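Local coordinates for protein exoglucanase A (Cellulomonas fimi, PDB 7CBD) that hydrolyses beta-1,4-glucosidic linkages of cellulose with inversion of anomeric configuration, releasing cellobiose from the non-reducing chain ends, this chain being its family 6 catalytic domain, at residues V394-K397 with L398-L402; A275-H278 with R279-V282; M54-I57 with S58-T61; A118-S122 with E123-P127. All blocks are in the same frame, centred on the assembly; numbering follows the deposited sequence. Where two conformers were deposited one is given.

Along the chain the order is contact 3, contact 4, contact 2 and contact 1, all in the family 6 catalytic domain. Contact 3 follows strand 52-54 of the largely parallel sheet, contact 4 lies on helix 114-132 ahead of strand 141-146, and contact 2 lies on helix 270-283 ahead of strand 291-295. Contact 1 is a separate two-stranded hairpin. Contacts 3 and 4 are neighbours, their centres 11 Å apart, joined by a probable hydrogen bond of 2.5 Å between Met54 O and Tyr124 OH. Every other pair of centres is 30 to 37 Å apart. Contacts 2 and 3 occupy opposite sides of the chain's centre, so the set samples widely separated parts of one domain.

Contact 1. Residues V394-K397 with L398-L402; sequences VSPK and LNNQL
With CG1 opposite its own backbone N (chi1 174°), Val394 sets one methyl against the main chain and the other against a side chain: CG1 lies 3.5 Å from Asn400 C, and CG2 meets Leu402 CD2 at 3.6 Å. Leu398 swings CG away from its carbonyl carbon (chi1 -53°), which brings CG to 3.7 Å from Ser395 CB and CD2 alongside the carbonyl of Lys397; His330, from a loop, touches the same buried leucine. An alanine at Leu398 would probably leave Ser395 CB and His330 without this apolar neighbour and open a gap beneath the turn. The backbone supplies the polar frame. Ser395 N donates to Gln401 O at 2.9 Å in a nearly straight bond, while Ser395 O receives Leu398 N at 3.0 Å and, more weakly, Asn400 N. Gln401 adds a side-chain tie, its NE2 donating to Leu398 O at 2.9 Å, with Leu398 O lying in the plane of the Gln401 amide, which should help fix that amide's rotation. In the conformer described, Lys397 extends outward to Phe102, bonding its carbonyl and forming a cation-pi contact; its side chain is about 8 Å from that of Asp149, the predicted proton donor. Ser395 is paired with two successive residues, Asn400 and Gln401, as in a G1 beta bulge at the turn of an antiparallel beta hairpin.

Contact 2. Residues A275-H278 with R279-V282; sequences AHMH and RLLV
His276 and Leu280 project from the same flank of helix 270-283 and slant across each other, the imidazole meeting the leucine through one methyl: Leu280 CD1 is 3.5 Å from His276 NE2. Having CG opposite the backbone N (chi1 -177°) carries this ring on along the helix flank to the leucine. Its other nitrogen, ND1, is hydrogen-bonded to Asp267, and Ala205 of helix 202-218 packs against both residues. A leucine in place of His276 would probably leave the Asp267 carboxylate without this partner and remove the ring nitrogen that Leu280 CD1 touches. Two residues on, on another flank of the helix, His278 and Val282 repeat the oblique approach more loosely, His278 CE1 standing 3.8 Å from Val282 CG2; the buried His278 ring stacks with His357 and bonds through NE2 to Ile290 O. Arg279 behaves differently. In the conformer described its chain bends at chi3 (-67°) and folds back over the preceding turn, so that Ala275 O sits 3.7 Å above the guanidinium plane, over its centre, and NH2 comes 3.4 Å from His276 CA. Beneath these side chains run ordinary helical bonds such as Leu281 N to Met277 O, 2.8 Å. Chemically, the guanidinium meets Ala275 O through its face, so any attraction is probably electrostatic rather than a directed N-H bond. The Asp267 carboxylate would be expected to favour a protonated His276, whereas the nearby Arg279 cation would tend to oppose it.

Contact 3. Residues M54-I57 with S58-T61; sequences MDRI and SAIT
Ile60 N donates to Ile57 O at 3.0 Å with a good angle (163°), and Ala59 N reaches Arg56 O at the same length, 3.0 Å, in a more bent bond. Both link residues three apart, as in a short turn entering a helix. A water extends the pattern: it donates to Ile57 O at 2.7 Å and accepts from Thr61 N at 3.1 Å, bridging an amide that the short turn does not reach directly. Outside the segments, Arg56 forms a salt bridge with Asp65, while Ser58 OG bonds to Asn63 ND2 and Glu109 receives Ile57 N. The aliphatic part of Arg56 runs beside the serine, CD lying 3.4 Å from Ser58 OG. Farther in, Met54 bends at chi2 (-68°) and again at chi3 (113°), curling its thioether back over the turn; CE comes 3.4 Å from Ala59 O, and SD packs 3.9 Å from Ala59 CB and near Ile60 CG1. Ile128 of helix 114-132 also touches the Met54 and Ile60 side chains. The Asp55 side chain is about 10 Å from that of Asp371, the predicted nucleophile. The chain thus passes from strand 52-54 into a short, loosely hydrogen-bonded helix whose first turn is part peptide, part water, with a side on which the Met54 thioether packs, and Arg56 paired with Asp65.

Contact 4. Residues A118-S122 with E123-P127; sequences ARYKS and EYIDP
Tyr120, Tyr124 and Ile125 form the apolar heart of this contact. Ile125 CG1 lies over one face of the Tyr120 ring, 3.9 Å from its centroid, a CH-pi contact displaced somewhat toward the rim. The two tyrosine rings are nearly parallel, with planes at 23°, but slid so far apart that they barely overlap; their touching point is Tyr120 CE1 to Tyr124 CD2 at 3.5 Å. Both rings leave with CG opposite the backbone N (chi1 -178° in each), which sends them off the helix in similar directions toward Ile93 of strand 87-93. Their hydroxyls are tied down, Tyr120 OH to Glu147, and Tyr124 OH to Met54 and to Tyr94 N. A pi-type turn underlies the trio, its bonds linking residues five apart: Ile125 N donates to Tyr120 O at 2.8 Å, almost straight, and Asp126 N to Lys121 O at 2.9 Å. Pro127 follows and has no N-H to give, and here the helix kinks. On the outer side, in the conformer described, Arg119 and Glu123 cross at a slant, Arg119 NE staying 4.6 Å from Glu123 OE2, beyond a salt bridge. Asp126 OD1 is hydrogen-bonded to Tyr176 OH, with a weak, long ion pair to Lys180. The chemistry is therefore divided: aromatic and apolar matter, with bonded hydroxyls, faces strand 87-93 and helix 161-182, and on the outer side Arg119 and Glu123 can probably attract only through charge at a distance, with no N-H aimed at the carboxylate.

Contact 1. Residues V394-K397 with L398-L402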
loop_
_atom_site.group_PDB
_atom_site.type_symbol
_atom_site.label_atom_id
_atom_site.label_comp_id
_atom_site.label_asym_id
_atom_site.label_seq_id
_atom_site.Cartn_x
_atom_site.Cartn_y
_atom_site.Cartn_z
ATOM N N VAL A 394 -7.079 11.881 -20.382
ATOM C CA VAL A 394 -6.089 11.105 -21.123
ATOM C C VAL A 394 -4.718 11.490 -20.583
ATOM O O VAL A 394 -4.293 12.642 -20.713
ATOM C CB VAL A 394 -6.183 11.374 -22.634
ATOM C CG1 VAL A 394 -5.056 10.671 -23.363
ATOM C CG2 VAL A 394 -7.532 10.931 -23.187
ATOM N N SER A 395 -4.029 10.534 -19.965
ATOM C CA SER A 395 -2.817 10.894 -19.240
ATOM C C SER A 395 -1.566 10.569 -20.036
ATOM O O SER A 395 -1.392 9.422 -20.476
ATOM C CB SER A 395 -2.760 10.141 -17.917
ATOM O OG SER A 395 -1.498 10.325 -17.304
ATOM N N PRO A 396 -0.656 11.533 -20.191
ATOM C CA PRO A 396 0.672 11.205 -20.735
ATOM C C PRO A 396 1.421 10.167 -19.913
ATOM O O PRO A 396 2.229 9.414 -20.471
ATOM C CB PRO A 396 1.390 12.564 -20.745
ATOM C CG PRO A 396 0.277 13.577 -20.799
ATOM C CD PRO A 396 -0.826 12.978 -19.968
ATOM N N LYS A 397 1.170 10.100 -18.597
ATOM C CA LYS A 397 1.800 9.111 -17.725
ATOM C C LYS A 397 1.332 7.690 -18.016
ATOM O O LYS A 397 1.921 6.740 -17.484
ATOM C CB LYS A 397 1.472 9.395 -16.254
ATOM C CG LYS A 397 1.862 10.756 -15.688
ATOM C CD LYS A 397 1.318 10.857 -14.257
ATOM C CE LYS A 397 1.620 12.182 -13.582
ATOM N NZ LYS A 397 1.182 12.163 -12.144
ATOM N N LEU A 398 0.265 7.532 -18.803
ATOM C CA LEU A 398 -0.300 6.238 -19.157
ATOM C C LEU A 398 -0.169 5.956 -20.649
ATOM O O LEU A 398 -1.016 5.272 -21.234
ATOM C CB LEU A 398 -1.764 6.175 -18.726
ATOM C CG LEU A 398 -2.028 6.531 -17.260
ATOM C CD1 LEU A 398 -3.513 6.440 -16.944
ATOM C CD2 LEU A 398 -1.213 5.642 -16.316
ATOM N N ASN A 399 0.892 6.459 -21.278
ATOM C CA ASN A 399 1.082 6.312 -22.717
ATOM C C ASN A 399 -0.136 6.840 -23.482
ATOM O O ASN A 399 -0.661 6.196 -24.393
ATOM C CB ASN A 399 1.418 4.863 -23.089
ATOM C CG ASN A 399 1.891 4.722 -24.522
ATOM O OD1 ASN A 399 2.181 5.713 -25.196
ATOM N ND2 ASN A 399 1.977 3.485 -24.996
ATOM N N ASN A 400 -0.603 8.029 -23.079
ATOM C CA ASN A 400 -1.699 8.726 -23.758
ATOM C C ASN A 400 -2.969 7.881 -23.808
ATOM O O ASN A 400 -3.551 7.660 -24.874
ATOM C CB ASN A 400 -1.291 9.192 -25.157
ATOM C CG ASN A 400 -0.294 10.317 -25.120
ATOM O OD1 ASN A 400 -0.239 11.080 -24.155
ATOM N ND2 ASN A 400 0.489 10.445 -26.183
ATOM N N GLN A 401 -3.400 7.410 -22.636
ATOM C CA GLN A 401 -4.626 6.640 -22.494
ATOM C C GLN A 401 -5.435 7.198 -21.333
ATOM O O GLN A 401 -4.900 7.856 -20.439
ATOM C CB GLN A 401 -4.323 5.153 -22.254
ATOM C CG GLN A 401 -3.579 4.504 -23.424
ATOM C CD GLN A 401 -3.191 3.069 -23.154
ATOM O OE1 GLN A 401 -3.847 2.138 -23.633
ATOM N NE2 GLN A 401 -2.124 2.878 -22.382
ATOM N N LEU A 402 -6.740 6.930 -21.357
ATOM C CA LEU A 402 -7.614 7.317 -20.255
ATOM C C LEU A 402 -7.210 6.622 -18.958
ATOM O O LEU A 402 -6.679 5.508 -18.956
ATOM C CB LEU A 402 -9.060 6.960 -20.584
ATOM C CG LEU A 402 -9.745 7.843 -21.631
ATOM C CD1 LEU A 402 -11.055 7.228 -22.087
ATOM C CD2 LEU A 402 -9.979 9.260 -21.099
#

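Contact 2. Residues A275-H278 with R279-V282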
loop_
_atom_site.group_PDB
_atom_site.type_symbol
_atom_site.label_atom_id
_atom_site.label_comp_id
_atom_site.label_asym_id
_atom_site.label_seq_id
_atom_site.Cartn_x
_atom_site.Cartn_y
_atom_site.Cartn_z
ATOM N N ALA A 275 11.245 -10.250 -4.981
ATOM C CA ALA A 275 12.464 -11.045 -5.136
ATOM C C ALA A 275 13.560 -10.227 -5.807
ATOM O O ALA A 275 14.727 -10.260 -5.391
ATOM C CB ALA A 275 12.178 -12.316 -5.940
ATOM N N HIS A 276 13.191 -9.476 -6.841
ATOM C CA HIS A 276 14.125 -8.628 -7.572
ATOM C C HIS A 276 14.735 -7.572 -6.659
ATOM O O HIS A 276 15.962 -7.412 -6.596
ATOM C CB HIS A 276 13.329 -7.984 -8.714
ATOM C CG HIS A 276 14.119 -7.114 -9.643
ATOM N ND1 HIS A 276 13.505 -6.332 -10.598
ATOM C CD2 HIS A 276 15.450 -6.904 -9.786
ATOM C CE1 HIS A 276 14.421 -5.680 -11.289
ATOM N NE2 HIS A 276 15.610 -6.007 -10.814
ATOM N N MET A 277 13.886 -6.853 -5.922
ATOM C CA MET A 277 14.385 -5.783 -5.068
ATOM C C MET A 277 15.171 -6.325 -3.885
ATOM O O MET A 277 16.153 -5.708 -3.464
ATOM C CB MET A 277 13.240 -4.892 -4.607
ATOM C CG MET A 277 12.694 -4.025 -5.719
ATOM S SD MET A 277 13.926 -2.925 -6.466
ATOM C CE MET A 277 14.065 -1.648 -5.211
ATOM N N HIS A 278 14.766 -7.470 -3.323
ATOM C CA HIS A 278 15.567 -8.041 -2.245
ATOM C C HIS A 278 17.000 -8.271 -2.706
ATOM O O HIS A 278 17.950 -7.933 -1.995
ATOM C CB HIS A 278 14.931 -9.324 -1.704
ATOM C CG HIS A 278 15.536 -9.795 -0.417
ATOM N ND1 HIS A 278 16.667 -10.582 -0.363
ATOM C CD2 HIS A 278 15.168 -9.580 0.869
ATOM C CE1 HIS A 278 16.968 -10.833 0.900
ATOM N NE2 HIS A 278 16.075 -10.237 1.668
ATOM N N ARG A 279 17.172 -8.854 -3.898
ATOM C CA ARG A 279 18.509 -9.061 -4.451
ATOM C C ARG A 279 19.263 -7.743 -4.552
ATOM O O ARG A 279 20.386 -7.614 -4.050
ATOM C CB ARG A 279 18.410 -9.692 -5.840
ATOM C CG ARG A 279 18.069 -11.167 -5.867
ATOM C CD ARG A 279 18.246 -11.745 -7.273
ATOM N NE ARG A 279 17.271 -11.215 -8.229
ATOM C CZ ARG A 279 16.101 -11.786 -8.495
ATOM N NH1 ARG A 279 15.753 -12.902 -7.874
ATOM N NH2 ARG A 279 15.278 -11.237 -9.379
ATOM N N LEU A 280 18.656 -6.750 -5.201
ATOM C CA LEU A 280 19.354 -5.492 -5.444
ATOM C C LEU A 280 19.668 -4.763 -4.145
ATOM O O LEU A 280 20.736 -4.150 -4.012
ATOM C CB LEU A 280 18.525 -4.591 -6.357
ATOM C CG LEU A 280 18.353 -5.067 -7.794
ATOM C CD1 LEU A 280 17.447 -4.113 -8.532
ATOM C CD2 LEU A 280 19.692 -5.194 -8.495
ATOM N N LEU A 281 18.743 -4.792 -3.186
ATOM C CA LEU A 281 18.984 -4.103 -1.924
ATOM C C LEU A 281 20.146 -4.736 -1.171
ATOM O O LEU A 281 21.005 -4.028 -0.635
ATOM C CB LEU A 281 17.716 -4.099 -1.077
ATOM C CG LEU A 281 16.629 -3.162 -1.610
ATOM C CD1 LEU A 281 15.270 -3.558 -1.042
ATOM C CD2 LEU A 281 16.953 -1.694 -1.315
ATOM N N VAL A 282 20.205 -6.069 -1.143
ATOM C CA VAL A 282 21.333 -6.733 -0.496
ATOM C C VAL A 282 22.634 -6.367 -1.198
ATOM O O VAL A 282 23.633 -6.025 -0.557
ATOM C CB VAL A 282 21.117 -8.255 -0.440
ATOM C CG1 VAL A 282 22.390 -8.959 0.027
ATOM C CG2 VAL A 282 19.951 -8.582 0.472
#

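Contact 3. Residues M54-I57 with S58-T61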
loop_
_atom_site.group_PDB
_atom_site.type_symbol
_atom_site.label_atom_id
_atom_site.label_comp_id
_atom_site.label_asym_id
_atom_site.label_seq_id
_atom_site.Cartn_x
_atom_site.Cartn_y
_atom_site.Cartn_z
ATOM N N MET A 54 -1.479 7.865 9.409
ATOM C CA MET A 54 -1.300 9.236 9.882
ATOM C C MET A 54 -1.042 10.111 8.654
ATOM O O MET A 54 0.078 10.518 8.352
ATOM C CB MET A 54 -0.175 9.307 10.907
ATOM C CG MET A 54 -0.519 8.604 12.225
ATOM S SD MET A 54 -1.827 9.426 13.169
ATOM C CE MET A 54 -3.163 8.234 13.097
ATOM N N ASP A 55 -2.118 10.362 7.902
ATOM C CA ASP A 55 -1.996 11.024 6.604
ATOM C C ASP A 55 -2.019 12.543 6.690
ATOM O O ASP A 55 -1.969 13.210 5.651
ATOM C CB ASP A 55 -3.038 10.510 5.595
ATOM C CG ASP A 55 -4.473 10.678 6.068
ATOM O OD1 ASP A 55 -4.694 11.051 7.234
ATOM O OD2 ASP A 55 -5.395 10.432 5.257
ATOM N N ARG A 56 -2.082 13.096 7.896
ATOM C CA ARG A 56 -1.989 14.527 8.132
ATOM C C ARG A 56 -1.770 14.710 9.624
ATOM O O ARG A 56 -2.054 13.810 10.422
ATOM C CB ARG A 56 -3.249 15.272 7.671
ATOM C CG ARG A 56 -4.539 14.595 8.058
ATOM C CD ARG A 56 -5.751 15.374 7.549
ATOM N NE ARG A 56 -6.969 14.570 7.493
ATOM C CZ ARG A 56 -8.202 15.068 7.446
ATOM N NH1 ARG A 56 -9.241 14.246 7.385
ATOM N NH2 ARG A 56 -8.402 16.380 7.463
ATOM N N ILE A 57 -1.281 15.894 9.994
ATOM C CA ILE A 57 -0.979 16.165 11.398
ATOM C C ILE A 57 -2.221 16.001 12.270
ATOM O O ILE A 57 -2.147 15.459 13.380
ATOM C CB ILE A 57 -0.334 17.555 11.542
ATOM C CG1 ILE A 57 1.126 17.490 11.100
ATOM C CG2 ILE A 57 -0.477 18.078 12.978
ATOM C CD1 ILE A 57 1.703 18.843 10.710
ATOM N N SER A 58 -3.385 16.422 11.771
ATOM C CA SER A 58 -4.599 16.350 12.578
ATOM C C SER A 58 -5.008 14.921 12.896
ATOM O O SER A 58 -5.764 14.712 13.848
ATOM C CB SER A 58 -5.750 17.084 11.894
ATOM O OG SER A 58 -6.209 16.380 10.760
ATOM N N ALA A 59 -4.526 13.934 12.136
ATOM C CA ALA A 59 -4.846 12.546 12.438
ATOM C C ALA A 59 -4.200 12.069 13.730
ATOM O O ALA A 59 -4.633 11.051 14.287
ATOM C CB ALA A 59 -4.417 11.641 11.283
ATOM N N ILE A 60 -3.172 12.764 14.218
ATOM C CA ILE A 60 -2.492 12.314 15.429
ATOM C C ILE A 60 -3.420 12.423 16.633
ATOM O O ILE A 60 -3.580 11.471 17.399
ATOM C CB ILE A 60 -1.160 13.057 15.635
ATOM C CG1 ILE A 60 -0.230 12.809 14.445
ATOM C CG2 ILE A 60 -0.495 12.606 16.944
ATOM C CD1 ILE A 60 0.947 13.782 14.368
ATOM N N THR A 61 -4.067 13.574 16.802
ATOM C CA THR A 61 -5.023 13.747 17.889
ATOM C C THR A 61 -6.434 13.302 17.519
ATOM O O THR A 61 -7.191 12.885 18.403
ATOM C CB THR A 61 -5.025 15.206 18.352
ATOM O OG1 THR A 61 -5.248 16.056 17.225
ATOM C CG2 THR A 61 -3.689 15.554 18.948
HETATM O O HOH W 1 -2.931 16.289 15.818
#

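Contact 4. Residues A118-S122 with E123-P127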
loop_
_atom_site.group_PDB
_atom_site.type_symbol
_atom_site.label_atom_id
_atom_site.label_comp_id
_atom_site.label_asym_id
_atom_site.label_seq_id
_atom_site.Cartn_x
_atom_site.Cartn_y
_atom_site.Cartn_z
ATOM N N ALA A 118 10.625 21.662 9.064
ATOM C CA ALA A 118 10.637 21.873 10.509
ATOM C C ALA A 118 9.319 21.425 11.134
ATOM O O ALA A 118 9.304 20.851 12.230
ATOM C CB ALA A 118 10.955 23.333 10.833
ATOM N N ARG A 119 8.202 21.653 10.440
ATOM C CA ARG A 119 6.908 21.199 10.941
ATOM C C ARG A 119 6.787 19.681 10.874
ATOM O O ARG A 119 6.215 19.055 11.775
ATOM C CB ARG A 119 5.795 21.851 10.126
ATOM C CG ARG A 119 4.420 21.772 10.745
ATOM C CD ARG A 119 3.549 22.907 10.230
ATOM N NE ARG A 119 4.304 23.761 9.313
ATOM C CZ ARG A 119 3.767 24.605 8.435
ATOM N NH1 ARG A 119 2.451 24.736 8.338
ATOM N NH2 ARG A 119 4.559 25.321 7.652
ATOM N N TYR A 120 7.303 19.072 9.806
ATOM C CA TYR A 120 7.318 17.614 9.723
ATOM C C TYR A 120 8.027 17.007 10.928
ATOM O O TYR A 120 7.539 16.056 11.543
ATOM C CB TYR A 120 8.026 17.189 8.442
ATOM C CG TYR A 120 8.078 15.691 8.215
ATOM C CD1 TYR A 120 6.943 14.993 7.798
ATOM C CD2 TYR A 120 9.267 14.980 8.375
ATOM C CE1 TYR A 120 6.988 13.632 7.555
ATOM C CE2 TYR A 120 9.320 13.606 8.141
ATOM C CZ TYR A 120 8.177 12.944 7.726
ATOM O OH TYR A 120 8.225 11.598 7.484
ATOM N N LYS A 121 9.176 17.571 11.292
ATOM C CA LYS A 121 9.934 17.037 12.415
ATOM C C LYS A 121 9.210 17.271 13.736
ATOM O O LYS A 121 9.002 16.334 14.512
ATOM C CB LYS A 121 11.328 17.666 12.453
ATOM C CG LYS A 121 12.224 17.307 11.284
ATOM C CD LYS A 121 13.557 18.022 11.390
ATOM C CE LYS A 121 14.501 17.644 10.260
ATOM N NZ LYS A 121 15.743 18.461 10.332
ATOM N N SER A 122 8.811 18.515 14.005
ATOM C CA SER A 122 8.370 18.895 15.342
ATOM C C SER A 122 6.895 18.630 15.598
ATOM O O SER A 122 6.520 18.340 16.740
ATOM C CB SER A 122 8.679 20.373 15.600
ATOM O OG SER A 122 7.798 21.211 14.875
ATOM N N GLU A 123 6.046 18.732 14.575
ATOM C CA GLU A 123 4.606 18.598 14.742
ATOM C C GLU A 123 4.042 17.307 14.177
ATOM O O GLU A 123 2.862 17.010 14.408
ATOM C CB GLU A 123 3.872 19.790 14.101
ATOM C CG GLU A 123 4.164 21.131 14.752
ATOM C CD GLU A 123 3.647 22.314 13.937
ATOM O OE1 GLU A 123 2.549 22.207 13.342
ATOM O OE2 GLU A 123 4.350 23.351 13.878
ATOM N N TYR A 124 4.841 16.535 13.444
ATOM C CA TYR A 124 4.374 15.265 12.899
ATOM C C TYR A 124 5.182 14.104 13.472
ATOM O O TYR A 124 4.640 13.308 14.248
ATOM C CB TYR A 124 4.365 15.312 11.365
ATOM C CG TYR A 124 3.848 14.032 10.755
ATOM C CD1 TYR A 124 2.483 13.752 10.721
ATOM C CD2 TYR A 124 4.729 13.091 10.237
ATOM C CE1 TYR A 124 2.008 12.547 10.188
ATOM C CE2 TYR A 124 4.266 11.890 9.704
ATOM C CZ TYR A 124 2.909 11.626 9.681
ATOM O OH TYR A 124 2.461 10.433 9.158
ATOM N N ILE A 125 6.472 13.990 13.145
ATOM C CA ILE A 125 7.254 12.858 13.640
ATOM C C ILE A 125 7.379 12.897 15.163
ATOM O O ILE A 125 7.185 11.881 15.840
ATOM C CB ILE A 125 8.629 12.779 12.951
ATOM C CG1 ILE A 125 8.482 12.507 11.448
ATOM C CG2 ILE A 125 9.489 11.703 13.610
ATOM C CD1 ILE A 125 7.774 11.215 11.095
ATOM N N ASP A 126 7.737 14.053 15.728
ATOM C CA ASP A 126 7.977 14.085 17.174
ATOM C C ASP A 126 6.769 13.630 17.984
ATOM O O ASP A 126 6.940 12.784 18.879
ATOM C CB ASP A 126 8.489 15.455 17.638
ATOM C CG ASP A 126 9.950 15.696 17.296
ATOM O OD1 ASP A 126 10.615 14.784 16.754
ATOM O OD2 ASP A 126 10.428 16.821 17.569
ATOM N N PRO A 127 5.546 14.125 17.747
ATOM C CA PRO A 127 4.416 13.637 18.557
ATOM C C PRO A 127 4.084 12.180 18.306
ATOM O O PRO A 127 3.654 11.485 19.233
ATOM C CB PRO A 127 3.254 14.563 18.167
ATOM C CG PRO A 127 3.895 15.757 17.539
ATOM C CD PRO A 127 5.163 15.280 16.911
#